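Side-chain contacts in putative cytoplasmic protein (Enterobacter cloacae, PDB 4HFL), which is a type VI secretion effector of the Tae4 amidase family, probably a papain-like (clan CA) enzyme that cleaves amide bonds: residues I61-S64 with Y65-N68; M92-V95 with K96-I99; P75-S78 with K79-T82; I99-L102 with P103-G107. One frame throughout, in Å; residues are numbered along the deposited sequence.

Contact 1 (I61-S64 with Y65-N68); sequences IRMS and YVLN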
ATOM      1  N   ILE A  61       1.125   4.435   4.793  1.00 24.64           N
ATOM      2  CA  ILE A  61       1.855   4.211   6.041  1.00 27.32           C
ATOM      3  C   ILE A  61       1.858   2.722   6.381  1.00 21.54           C
ATOM      4  O   ILE A  61       2.897   2.155   6.751  1.00 29.84           O
ATOM      5  CB  ILE A  61       1.252   5.035   7.204  1.00 33.44           C
ATOM      6  CG1 ILE A  61       0.990   6.477   6.754  1.00 31.03           C
ATOM      7  CG2 ILE A  61       2.171   5.006   8.431  1.00 36.58           C
ATOM      8  CD1 ILE A  61       0.238   7.334   7.777  1.00 29.06           C
ATOM      9  N   ARG A  62       0.689   2.095   6.253  1.00 20.21           N
ATOM     10  CA  ARG A  62       0.548   0.651   6.389  1.00 27.79           C
ATOM     11  C   ARG A  62       1.525  -0.041   5.458  1.00 31.16           C
ATOM     12  O   ARG A  62       2.329  -0.879   5.885  1.00 28.32           O
ATOM     13  CB  ARG A  62      -0.855   0.212   5.971  1.00 31.70           C
ATOM     14  CG  ARG A  62      -1.969   0.504   6.964  1.00 34.37           C
ATOM     15  CD  ARG A  62      -3.208  -0.307   6.584  1.00 36.13           C
ATOM     16  NE  ARG A  62      -4.414   0.197   7.234  1.00 41.70           N
ATOM     17  CZ  ARG A  62      -5.415   0.794   6.596  1.00 45.00           C
ATOM     18  NH1 ARG A  62      -5.363   0.956   5.280  1.00 41.44           N
ATOM     19  NH2 ARG A  62      -6.471   1.233   7.274  1.00 47.14           N
ATOM     20  N   MET A  63       1.449   0.302   4.174  1.00 26.29           N
ATOM     21  CA  MET A  63       2.311  -0.363   3.189  1.00 19.33           C
ATOM     22  C   MET A  63       3.805  -0.118   3.427  1.00 20.68           C
ATOM     23  O   MET A  63       4.652  -0.979   3.128  1.00 19.88           O
ATOM     24  CB  MET A  63       1.915   0.076   1.786  1.00 13.58           C
ATOM     25  CG  MET A  63       0.568  -0.474   1.345  1.00 20.46           C
ATOM     26  SD  MET A  63       0.366  -2.282   1.459  1.00 34.15           S
ATOM     27  CE  MET A  63       1.905  -2.888   0.736  1.00 17.75           C
ATOM     28  N   SER A  64       4.124   1.059   3.965  1.00 20.86           N
ATOM     29  CA  SER A  64       5.500   1.366   4.364  1.00 22.24           C
ATOM     30  C   SER A  64       5.933   0.443   5.485  1.00 25.40           C
ATOM     31  O   SER A  64       7.073  -0.042   5.488  1.00 26.83           O
ATOM     32  CB  SER A  64       5.618   2.829   4.815  1.00 25.76           C
ATOM     33  OG  SER A  64       5.359   3.713   3.731  1.00 27.24           O
ATOM     34  N   TYR A  65       5.037   0.196   6.445  1.00 25.12           N
ATOM     35  CA  TYR A  65       5.358  -0.724   7.551  1.00 29.30           C
ATOM     36  C   TYR A  65       5.601  -2.143   7.005  1.00 28.76           C
ATOM     37  O   TYR A  65       6.595  -2.813   7.361  1.00 27.13           O
ATOM     38  CB  TYR A  65       4.241  -0.714   8.611  1.00 31.87           C
ATOM     39  CG  TYR A  65       4.368  -1.797   9.671  1.00 33.13           C
ATOM     40  CD1 TYR A  65       5.137  -1.594  10.808  1.00 33.14           C
ATOM     41  CD2 TYR A  65       3.710  -3.017   9.539  1.00 27.29           C
ATOM     42  CE1 TYR A  65       5.259  -2.571  11.777  1.00 37.24           C
ATOM     43  CE2 TYR A  65       3.836  -4.014  10.509  1.00 29.49           C
ATOM     44  CZ  TYR A  65       4.609  -3.782  11.625  1.00 36.63           C
ATOM     45  OH  TYR A  65       4.740  -4.759  12.603  1.00 33.31           O
ATOM     46  N   VAL A  66       4.702  -2.592   6.124  1.00 23.16           N
ATOM     47  CA  VAL A  66       4.852  -3.917   5.508  1.00 20.90           C
ATOM     48  C   VAL A  66       6.191  -4.051   4.797  1.00 18.80           C
ATOM     49  O   VAL A  66       6.932  -5.014   5.031  1.00 22.63           O
ATOM     50  CB  VAL A  66       3.693  -4.218   4.511  1.00 29.03           C
ATOM     51  CG1 VAL A  66       4.006  -5.442   3.654  1.00 23.31           C
ATOM     52  CG2 VAL A  66       2.386  -4.415   5.275  1.00 28.22           C
ATOM     53  N   LEU A  67       6.500  -3.097   3.923  1.00 18.18           N
ATOM     54  CA  LEU A  67       7.758  -3.153   3.174  1.00 17.26           C
ATOM     55  C   LEU A  67       8.967  -3.096   4.104  1.00 22.90           C
ATOM     56  O   LEU A  67       9.914  -3.844   3.917  1.00 21.58           O
ATOM     57  CB  LEU A  67       7.835  -2.030   2.153  1.00 20.33           C
ATOM     58  CG  LEU A  67       6.825  -2.121   1.003  1.00 20.04           C
ATOM     59  CD1 LEU A  67       6.898  -0.886   0.140  1.00 21.87           C
ATOM     60  CD2 LEU A  67       7.105  -3.345   0.175  1.00 16.86           C
ATOM     61  N   ASN A  68       8.925  -2.228   5.113  1.00 21.31           N
ATOM     62  CA  ASN A  68      10.048  -2.066   6.039  1.00 22.03           C
ATOM     63  C   ASN A  68      10.340  -3.342   6.771  1.00 26.06           C
ATOM     64  O   ASN A  68      11.506  -3.700   6.977  1.00 31.12           O
ATOM     65  CB  ASN A  68       9.760  -0.959   7.078  1.00 23.86           C
ATOM     66  CG  ASN A  68      10.104   0.435   6.569  1.00 28.45           C
ATOM     67  OD1 ASN A  68      11.084   0.620   5.831  1.00 26.78           O
ATOM     68  ND2 ASN A  68       9.297   1.428   6.961  1.00 26.82           N
TER
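Val66 N donates to Arg62 O over 2.9 Å, one of four i to i+4 bonds of like length. The others run from Tyr65 N to Ile61 O, from Leu67 N to Met63 O and from Asn68 N to Ser64 O, so the segment is regular alpha helix, with each side chain of 65-68 resting near a carbonyl one turn back. Leu67 shows how: with chi1 at -67° its CG lies beside the backbone N, and CG sits 3.2 Å from Met63 O. The helical backbone likewise sets Tyr65 CB 3.3 Å from Arg62 O. Beyond CB, Tyr65 turns the other way, CG anti to the backbone N at chi1 170°, which swings the ring off the turn and lets OH bond to Glu30. Asn68 folds back until ND2 is 3.0 Å from Ser64 O, but the angle is too poor for a hydrogen bond; ND2 serves Arg90 O instead, and OD1 accepts from Val74 N. Direct apolar contact is slight, Met63 CE meeting Val66 CB at 4.4 Å. Ser64 OG is held by Pro60 O one turn earlier and by Met92 N of strand 90-92. Most of 61-68 is buried: Met63 and Val66 lie against Phe28 of helix 21-30, Leu67 on Met98 and Phe101 of helix 95-106, and Tyr65 and Asn68 against Tyr91.

Contact 2 (M92-V95 with K96-I99); sequences MFRV and KDMI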
ATOM      1  N   MET A  92       6.197   6.510   4.187  1.00 35.82           N
ATOM      2  CA  MET A  92       5.551   7.388   3.209  1.00 30.31           C
ATOM      3  C   MET A  92       4.128   7.645   3.676  1.00 34.01           C
ATOM      4  O   MET A  92       3.535   6.792   4.339  1.00 31.46           O
ATOM      5  CB  MET A  92       5.526   6.762   1.805  1.00 24.76           C
ATOM      6  CG  MET A  92       6.882   6.339   1.240  1.00 24.61           C
ATOM      7  SD  MET A  92       6.788   5.797  -0.500  1.00 30.19           S
ATOM      8  CE  MET A  92       8.462   5.145  -0.656  1.00 28.34           C
ATOM      9  N   PHE A  93       3.585   8.817   3.339  1.00 32.75           N
ATOM     10  CA  PHE A  93       2.249   9.190   3.788  1.00 32.01           C
ATOM     11  C   PHE A  93       1.375   9.688   2.616  1.00 34.39           C
ATOM     12  O   PHE A  93       0.215  10.061   2.822  1.00 31.49           O
ATOM     13  CB  PHE A  93       2.328  10.231   4.911  1.00 33.09           C
ATOM     14  CG  PHE A  93       3.082  11.475   4.532  1.00 37.63           C
ATOM     15  CD1 PHE A  93       2.417  12.553   3.953  1.00 41.46           C
ATOM     16  CD2 PHE A  93       4.449  11.567   4.746  1.00 36.02           C
ATOM     17  CE1 PHE A  93       3.100  13.706   3.598  1.00 42.39           C
ATOM     18  CE2 PHE A  93       5.141  12.717   4.402  1.00 42.72           C
ATOM     19  CZ  PHE A  93       4.461  13.789   3.817  1.00 40.20           C
ATOM     20  N   ARG A  94       1.938   9.663   1.402  1.00 34.52           N
ATOM     21  CA  ARG A  94       1.194   9.937   0.165  1.00 33.76           C
ATOM     22  C   ARG A  94       1.065   8.677  -0.694  1.00 29.56           C
ATOM     23  O   ARG A  94       2.064   8.014  -1.019  1.00 20.99           O
ATOM     24  CB  ARG A  94       1.872  11.043  -0.647  1.00 36.03           C
ATOM     25  CG  ARG A  94       1.721  12.424  -0.038  1.00 43.82           C
ATOM     26  CD  ARG A  94       2.694  13.409  -0.661  1.00 52.14           C
ATOM     27  NE  ARG A  94       2.983  14.524   0.242  1.00 59.90           N
ATOM     28  CZ  ARG A  94       3.821  15.520  -0.034  1.00 60.34           C
ATOM     29  NH1 ARG A  94       4.455  15.549  -1.197  1.00 58.26           N
ATOM     30  NH2 ARG A  94       4.025  16.488   0.851  1.00 62.39           N
ATOM     31  N   VAL A  95      -0.161   8.341  -1.076  1.00 30.21           N
ATOM     32  CA  VAL A  95      -0.372   7.084  -1.788  1.00 27.96           C
ATOM     33  C   VAL A  95       0.283   7.067  -3.178  1.00 28.73           C
ATOM     34  O   VAL A  95       0.735   6.017  -3.650  1.00 25.36           O
ATOM     35  CB  VAL A  95      -1.869   6.682  -1.824  1.00 37.35           C
ATOM     36  CG1 VAL A  95      -2.645   7.516  -2.845  1.00 35.51           C
ATOM     37  CG2 VAL A  95      -2.009   5.200  -2.113  1.00 31.32           C
ATOM     38  N   LYS A  96       0.360   8.230  -3.822  1.00 26.50           N
ATOM     39  CA  LYS A  96       0.995   8.341  -5.142  1.00 25.68           C
ATOM     40  C   LYS A  96       2.478   7.966  -5.064  1.00 27.83           C
ATOM     41  O   LYS A  96       3.044   7.384  -6.003  1.00 30.50           O
ATOM     42  CB  LYS A  96       0.818   9.762  -5.691  1.00 34.82           C
ATOM     43  CG  LYS A  96       2.108  10.540  -5.862  1.00 47.87           C
ATOM     44  CD  LYS A  96       1.947  11.995  -5.427  1.00 57.44           C
ATOM     45  CE  LYS A  96       3.287  12.723  -5.492  1.00 62.82           C
ATOM     46  NZ  LYS A  96       3.250  14.051  -4.821  1.00 65.73           N
ATOM     47  N   ASP A  97       3.095   8.280  -3.927  1.00 26.31           N
ATOM     48  CA  ASP A  97       4.504   7.968  -3.704  1.00 27.49           C
ATOM     49  C   ASP A  97       4.719   6.466  -3.528  1.00 29.63           C
ATOM     50  O   ASP A  97       5.692   5.908  -4.035  1.00 30.78           O
ATOM     51  CB  ASP A  97       5.026   8.701  -2.467  1.00 23.84           C
ATOM     52  CG  ASP A  97       5.109  10.209  -2.660  1.00 33.05           C
ATOM     53  OD1 ASP A  97       5.086  10.681  -3.817  1.00 34.31           O
ATOM     54  OD2 ASP A  97       5.221  10.922  -1.643  1.00 34.24           O
ATOM     55  N   MET A  98       3.821   5.813  -2.796  1.00 27.08           N
ATOM     56  CA  MET A  98       3.928   4.367  -2.604  1.00 23.68           C
ATOM     57  C   MET A  98       3.727   3.671  -3.955  1.00 28.47           C
ATOM     58  O   MET A  98       4.475   2.745  -4.330  1.00 29.73           O
ATOM     59  CB  MET A  98       2.882   3.901  -1.587  1.00 21.73           C
ATOM     60  CG  MET A  98       2.839   2.395  -1.351  1.00 22.82           C
ATOM     61  SD  MET A  98       4.449   1.674  -0.932  1.00 24.49           S
ATOM     62  CE  MET A  98       4.849   2.546   0.594  1.00 19.96           C
ATOM     63  N   ILE A  99       2.725   4.157  -4.685  1.00 28.75           N
ATOM     64  CA  ILE A  99       2.389   3.645  -6.008  1.00 25.66           C
ATOM     65  C   ILE A  99       3.581   3.759  -6.960  1.00 23.40           C
ATOM     66  O   ILE A  99       3.896   2.808  -7.678  1.00 20.02           O
ATOM     67  CB  ILE A  99       1.124   4.353  -6.575  1.00 27.29           C
ATOM     68  CG1 ILE A  99      -0.133   3.868  -5.823  1.00 24.29           C
ATOM     69  CG2 ILE A  99       0.975   4.089  -8.045  1.00 31.55           C
ATOM     70  CD1 ILE A  99      -1.451   4.552  -6.253  1.00 25.61           C
TER
HETATM   71  O   HOH W   1       4.838   9.927   0.749  1.00 35.35           O
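Arg94 and Asp97 run alongside each other in the same direction, their guanidinium and carboxylate planes 40° apart. The touch is made by the aliphatic base of the arginine: Arg94 CB is 3.5 Å from Asp97 OD2, whereas Arg94 NE remains 4.6 Å from that oxygen, too far for a salt bridge. Lys96 also follows Arg94, its NZ 4.1 Å from Arg94 NH1, and makes a long salt bridge to Asp97 OD1. Arg94 occupies the N-cap position of helix 95-106, and Arg94 O accepts two weak bonds, from Asp97 N and Met98 N. Separately, the two methionines meet through Met92 SD and Met98 CE, 3.9 Å apart; Met98 bends at chi2 (53°) and chi3, while Met92 is extended. The first full helical bond joins Ile99 N to Val95 O at 2.9 Å. Asp97 has CG beside its own backbone N (chi1 -69°), which turns the carboxylate back toward the helix start. There Asp97 OD2 accepts from Ala81 N and, at 2.6 Å, from a water that itself accepts from Arg94 N. With two cations and a helix N terminus nearby, this carboxylate is probably stabilised as the anion, which would partly offset the like charges of Arg94 and Lys96.

Contact 3 (P75-S78 with K79-T82); sequences PSNS and KYAT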
ATOM      1  N   PRO A  75      13.266   4.190   1.351  1.00 40.59           N
ATOM      2  CA  PRO A  75      14.515   4.941   1.158  1.00 43.29           C
ATOM      3  C   PRO A  75      14.418   6.401   1.594  1.00 44.74           C
ATOM      4  O   PRO A  75      13.314   6.881   1.858  1.00 42.71           O
ATOM      5  CB  PRO A  75      14.718   4.876  -0.359  1.00 42.04           C
ATOM      6  CG  PRO A  75      13.319   4.853  -0.904  1.00 38.35           C
ATOM      7  CD  PRO A  75      12.499   4.067   0.094  1.00 37.90           C
ATOM      8  N   SER A  76      15.560   7.083   1.690  1.00 51.14           N
ATOM      9  CA  SER A  76      15.581   8.532   1.889  1.00 54.75           C
ATOM     10  C   SER A  76      15.855   9.177   0.536  1.00 61.24           C
ATOM     11  O   SER A  76      17.005   9.280   0.101  1.00 65.38           O
ATOM     12  CB  SER A  76      16.654   8.938   2.904  1.00 57.46           C
ATOM     13  OG  SER A  76      16.521  10.299   3.276  1.00 64.27           O
ATOM     14  N   ASN A  77      14.789   9.603  -0.130  1.00 61.53           N
ATOM     15  CA  ASN A  77      14.865   9.993  -1.526  1.00 59.67           C
ATOM     16  C   ASN A  77      13.946  11.175  -1.771  1.00 63.95           C
ATOM     17  O   ASN A  77      12.906  11.292  -1.121  1.00 64.08           O
ATOM     18  CB  ASN A  77      14.443   8.806  -2.394  1.00 58.75           C
ATOM     19  CG  ASN A  77      14.775   8.999  -3.857  1.00 60.64           C
ATOM     20  OD1 ASN A  77      14.000   9.590  -4.612  1.00 58.00           O
ATOM     21  ND2 ASN A  77      15.924   8.478  -4.275  1.00 62.63           N
ATOM     22  N   SER A  78      14.325  12.045  -2.704  1.00 66.74           N
ATOM     23  CA  SER A  78      13.532  13.232  -3.007  1.00 68.22           C
ATOM     24  C   SER A  78      12.219  12.892  -3.710  1.00 64.63           C
ATOM     25  O   SER A  78      11.311  13.721  -3.761  1.00 67.86           O
ATOM     26  CB  SER A  78      14.347  14.234  -3.839  1.00 69.57           C
ATOM     27  OG  SER A  78      14.885  13.636  -5.008  1.00 68.88           O
ATOM     28  N   LYS A  79      12.116  11.678  -4.247  1.00 58.45           N
ATOM     29  CA  LYS A  79      10.906  11.266  -4.958  1.00 57.89           C
ATOM     30  C   LYS A  79       9.766  10.886  -4.013  1.00 50.64           C
ATOM     31  O   LYS A  79       8.598  10.873  -4.418  1.00 46.22           O
ATOM     32  CB  LYS A  79      11.202  10.098  -5.905  1.00 60.54           C
ATOM     33  CG  LYS A  79      12.134  10.451  -7.054  1.00 63.48           C
ATOM     34  CD  LYS A  79      12.488   9.228  -7.885  1.00 65.26           C
ATOM     35  CE  LYS A  79      13.998   9.022  -7.922  1.00 69.25           C
ATOM     36  NZ  LYS A  79      14.419   8.029  -8.952  1.00 69.53           N
ATOM     37  N   TYR A  80      10.102  10.594  -2.759  1.00 43.40           N
ATOM     38  CA  TYR A  80       9.122  10.042  -1.827  1.00 45.20           C
ATOM     39  C   TYR A  80       9.085  10.818  -0.515  1.00 46.76           C
ATOM     40  O   TYR A  80      10.108  10.965   0.154  1.00 55.15           O
ATOM     41  CB  TYR A  80       9.423   8.555  -1.572  1.00 43.84           C
ATOM     42  CG  TYR A  80       9.749   7.796  -2.845  1.00 43.68           C
ATOM     43  CD1 TYR A  80       8.769   7.540  -3.794  1.00 43.42           C
ATOM     44  CD2 TYR A  80      11.039   7.353  -3.103  1.00 49.35           C
ATOM     45  CE1 TYR A  80       9.064   6.864  -4.964  1.00 46.43           C
ATOM     46  CE2 TYR A  80      11.341   6.671  -4.266  1.00 45.36           C
ATOM     47  CZ  TYR A  80      10.348   6.430  -5.190  1.00 42.87           C
ATOM     48  OH  TYR A  80      10.638   5.752  -6.349  1.00 39.86           O
ATOM     49  N   ALA A  81       7.904  11.313  -0.149  1.00 44.91           N
ATOM     50  CA  ALA A  81       7.738  12.041   1.113  1.00 48.15           C
ATOM     51  C   ALA A  81       7.715  11.056   2.270  1.00 46.83           C
ATOM     52  O   ALA A  81       6.874  10.153   2.305  1.00 38.63           O
ATOM     53  CB  ALA A  81       6.458  12.869   1.099  1.00 47.18           C
ATOM     54  N   THR A  82       8.641  11.224   3.210  1.00 48.71           N
ATOM     55  CA  THR A  82       8.777  10.281   4.313  1.00 51.26           C
ATOM     56  C   THR A  82       8.956  11.001   5.642  1.00 48.68           C
ATOM     57  O   THR A  82       9.580  12.062   5.699  1.00 52.11           O
ATOM     58  CB  THR A  82       9.984   9.329   4.099  1.00 33.08           C
ATOM     59  OG1 THR A  82      11.195  10.092   4.047  1.00 39.73           O
ATOM     60  CG2 THR A  82       9.831   8.531   2.790  1.00 26.04           C
TER
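Asn77 has CG anti to its backbone nitrogen (chi1 -167°) and its amide turned by chi2 of -86°, a pairing that carries OD1 across to Lys79 N. Lys79 N donates to Asn77 OD1 over 2.8 Å, tilted 22° from the amide carbonyl plane. Since the acceptor is a side-chain oxygen and the donor lies two residues on, this is an Asx turn. It is superimposed on a type I beta turn from Asn77 to Tyr80, whose closing bond, Tyr80 N to Asn77 O, is weak at 3.3 Å. Lys79 then winds past the same amide oxygen: its CB comes within 3.1 Å of Asn77 OD1 and its CE within 3.4 Å. Lys79 CB also lies over the centre of the Tyr80 ring, 3.7 Å above the plane. At Tyr80 CD2, Asn77 CB approaches to 3.8 Å and Pro75 CG to 4.0 Å, the proline and tyrosine side chains crossing obliquely. Beyond the turn Tyr80 meets Phe101 edge-to-face. Chemically, the side-chain carbonyl supplies the stronger of the two bonds bracing this surface turn; the lysine methylenes pass alongside that oxygen, and CE, next to the ammonium group, is probably slightly polarised toward it.

Contact 4 (I99-L102 with P103-G107); sequences IAFL and PTVLG
Phe101 and Val105 meet in the last turns of helix 95-106, an alpha helix kinked by a proline and ended by a glycine. Val105 CG2 stands over one face of the Phe101 ring, 4.2 Å from the centroid and 17° off the normal, a CH-pi contact; Val105 CG1 reaches the ring's CE1 at 3.7 Å. On another side of the helix Leu102 and Leu106 run side by side, CD2 of the former against CD1 of the latter, and both lean on Trp173 of strand 166-174. Thr104, with OG1 turned between its N and carbonyl carbon (chi1 74°), donates that hydroxyl to Phe101 O at 2.6 Å, in the carbonyl plane and on a lone pair, while Thr104 N adds a weak bond to the same oxygen. Pro103 has no N-H to offer Ile99 O; its CD lies 3.2 Å from that oxygen instead, and the kink falls here. Further along, Leu102 O accepts from two donors, Leu106 N at 2.9 Å and Val105 N well above the carbonyl plane. Gly107, the first residue to leave helical angles, takes a positive phi of 90°, and its N closes the turn on Pro103 O at 2.9 Å.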
ATOM      1  N   ILE A  99       2.725   4.157  -4.685  1.00 28.75           N
ATOM      2  CA  ILE A  99       2.389   3.645  -6.008  1.00 25.66           C
ATOM      3  C   ILE A  99       3.581   3.759  -6.960  1.00 23.40           C
ATOM      4  O   ILE A  99       3.896   2.808  -7.678  1.00 20.02           O
ATOM      5  CB  ILE A  99       1.124   4.353  -6.575  1.00 27.29           C
ATOM      6  CG1 ILE A  99      -0.133   3.868  -5.823  1.00 24.29           C
ATOM      7  CG2 ILE A  99       0.975   4.089  -8.045  1.00 31.55           C
ATOM      8  CD1 ILE A  99      -1.451   4.552  -6.253  1.00 25.61           C
ATOM      9  N   ALA A 100       4.256   4.908  -6.959  1.00 25.86           N
ATOM     10  CA  ALA A 100       5.468   5.082  -7.775  1.00 19.19           C
ATOM     11  C   ALA A 100       6.634   4.219  -7.283  1.00 25.06           C
ATOM     12  O   ALA A 100       7.417   3.696  -8.073  1.00 26.53           O
ATOM     13  CB  ALA A 100       5.866   6.546  -7.812  1.00 23.49           C
ATOM     14  N   PHE A 101       6.733   4.056  -5.968  1.00 22.55           N
ATOM     15  CA  PHE A 101       7.838   3.339  -5.362  1.00 24.13           C
ATOM     16  C   PHE A 101       7.834   1.857  -5.703  1.00 24.07           C
ATOM     17  O   PHE A 101       8.887   1.280  -5.976  1.00 22.32           O
ATOM     18  CB  PHE A 101       7.792   3.508  -3.851  1.00 29.41           C
ATOM     19  CG  PHE A 101       8.885   2.776  -3.122  1.00 30.55           C
ATOM     20  CD1 PHE A 101      10.219   2.970  -3.462  1.00 25.14           C
ATOM     21  CD2 PHE A 101       8.580   1.911  -2.079  1.00 30.50           C
ATOM     22  CE1 PHE A 101      11.236   2.299  -2.779  1.00 21.48           C
ATOM     23  CE2 PHE A 101       9.593   1.238  -1.382  1.00 28.52           C
ATOM     24  CZ  PHE A 101      10.916   1.432  -1.734  1.00 25.29           C
ATOM     25  N   LEU A 102       6.657   1.239  -5.671  1.00 19.72           N
ATOM     26  CA  LEU A 102       6.581  -0.216  -5.825  1.00 16.48           C
ATOM     27  C   LEU A 102       7.304  -0.829  -7.051  1.00 17.14           C
ATOM     28  O   LEU A 102       8.061  -1.794  -6.896  1.00 20.19           O
ATOM     29  CB  LEU A 102       5.122  -0.683  -5.717  1.00 13.38           C
ATOM     30  CG  LEU A 102       4.664  -0.628  -4.258  1.00 21.00           C
ATOM     31  CD1 LEU A 102       3.149  -0.718  -4.138  1.00 18.04           C
ATOM     32  CD2 LEU A 102       5.338  -1.763  -3.479  1.00 24.23           C
ATOM     33  N   PRO A 103       7.084  -0.290  -8.267  1.00 26.31           N
ATOM     34  CA  PRO A 103       7.795  -0.935  -9.381  1.00 27.88           C
ATOM     35  C   PRO A 103       9.328  -0.776  -9.317  1.00 27.47           C
ATOM     36  O   PRO A 103      10.057  -1.612  -9.857  1.00 24.17           O
ATOM     37  CB  PRO A 103       7.223  -0.232 -10.623  1.00 27.04           C
ATOM     38  CG  PRO A 103       6.673   1.064 -10.121  1.00 29.93           C
ATOM     39  CD  PRO A 103       6.158   0.758  -8.738  1.00 26.33           C
ATOM     40  N   THR A 104       9.816   0.259  -8.640  1.00 25.49           N
ATOM     41  CA  THR A 104      11.263   0.479  -8.578  1.00 28.79           C
ATOM     42  C   THR A 104      11.957  -0.574  -7.741  1.00 29.44           C
ATOM     43  O   THR A 104      13.172  -0.734  -7.838  1.00 30.23           O
ATOM     44  CB  THR A 104      11.614   1.863  -8.009  1.00 29.10           C
ATOM     45  OG1 THR A 104      11.382   1.873  -6.595  1.00 26.78           O
ATOM     46  CG2 THR A 104      10.760   2.947  -8.677  1.00 26.71           C
ATOM     47  N   VAL A 105      11.194  -1.281  -6.905  1.00 29.01           N
ATOM     48  CA  VAL A 105      11.774  -2.335  -6.063  1.00 27.23           C
ATOM     49  C   VAL A 105      11.295  -3.752  -6.414  1.00 23.48           C
ATOM     50  O   VAL A 105      12.023  -4.726  -6.216  1.00 23.24           O
ATOM     51  CB  VAL A 105      11.608  -2.028  -4.544  1.00 25.34           C
ATOM     52  CG1 VAL A 105      12.503  -0.860  -4.152  1.00 29.42           C
ATOM     53  CG2 VAL A 105      10.145  -1.714  -4.188  1.00 16.40           C
ATOM     54  N   LEU A 106      10.095  -3.861  -6.980  1.00 22.01           N
ATOM     55  CA  LEU A 106       9.551  -5.168  -7.351  1.00 19.11           C
ATOM     56  C   LEU A 106       9.725  -5.506  -8.834  1.00 23.23           C
ATOM     57  O   LEU A 106       9.559  -6.670  -9.229  1.00 22.78           O
ATOM     58  CB  LEU A 106       8.065  -5.244  -6.998  1.00 18.18           C
ATOM     59  CG  LEU A 106       7.727  -4.927  -5.555  1.00 15.06           C
ATOM     60  CD1 LEU A 106       6.213  -4.988  -5.325  1.00 19.53           C
ATOM     61  CD2 LEU A 106       8.461  -5.922  -4.636  1.00 19.04           C
ATOM     62  N   GLY A 107      10.054  -4.503  -9.650  1.00 23.43           N
ATOM     63  CA  GLY A 107      10.102  -4.692 -11.093  1.00 26.77           C
ATOM     64  C   GLY A 107       8.741  -4.389 -11.699  1.00 23.34           C
ATOM     65  O   GLY A 107       7.808  -3.989 -10.995  1.00 15.96           O
TER

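How the contacts relate
From the N terminus, contact 1 comes first, in helix 59-69; contact 3 follows in the loop leading to strand 82-84, contact 2 opens after strand 90-92, and contact 4 completes helix 95-106. They lie in series and none nests in or crosses another; contacts 2 and 4 join at Ile99. Contact 3 alone closes a loop. Contacts 2 and 4, on helix 95-106 and its approach, each touch both contact 1 and contact 3. Ile61 CG1 of contact 1 lies 3.5 Å from Met92 O of contact 2. Pro75 CD is 3.6 Å from Phe101 CZ, laying the loop of contact 3 against contact 4. Contacts 1 and 3 do not touch, but the 92-107 stretch bridges them.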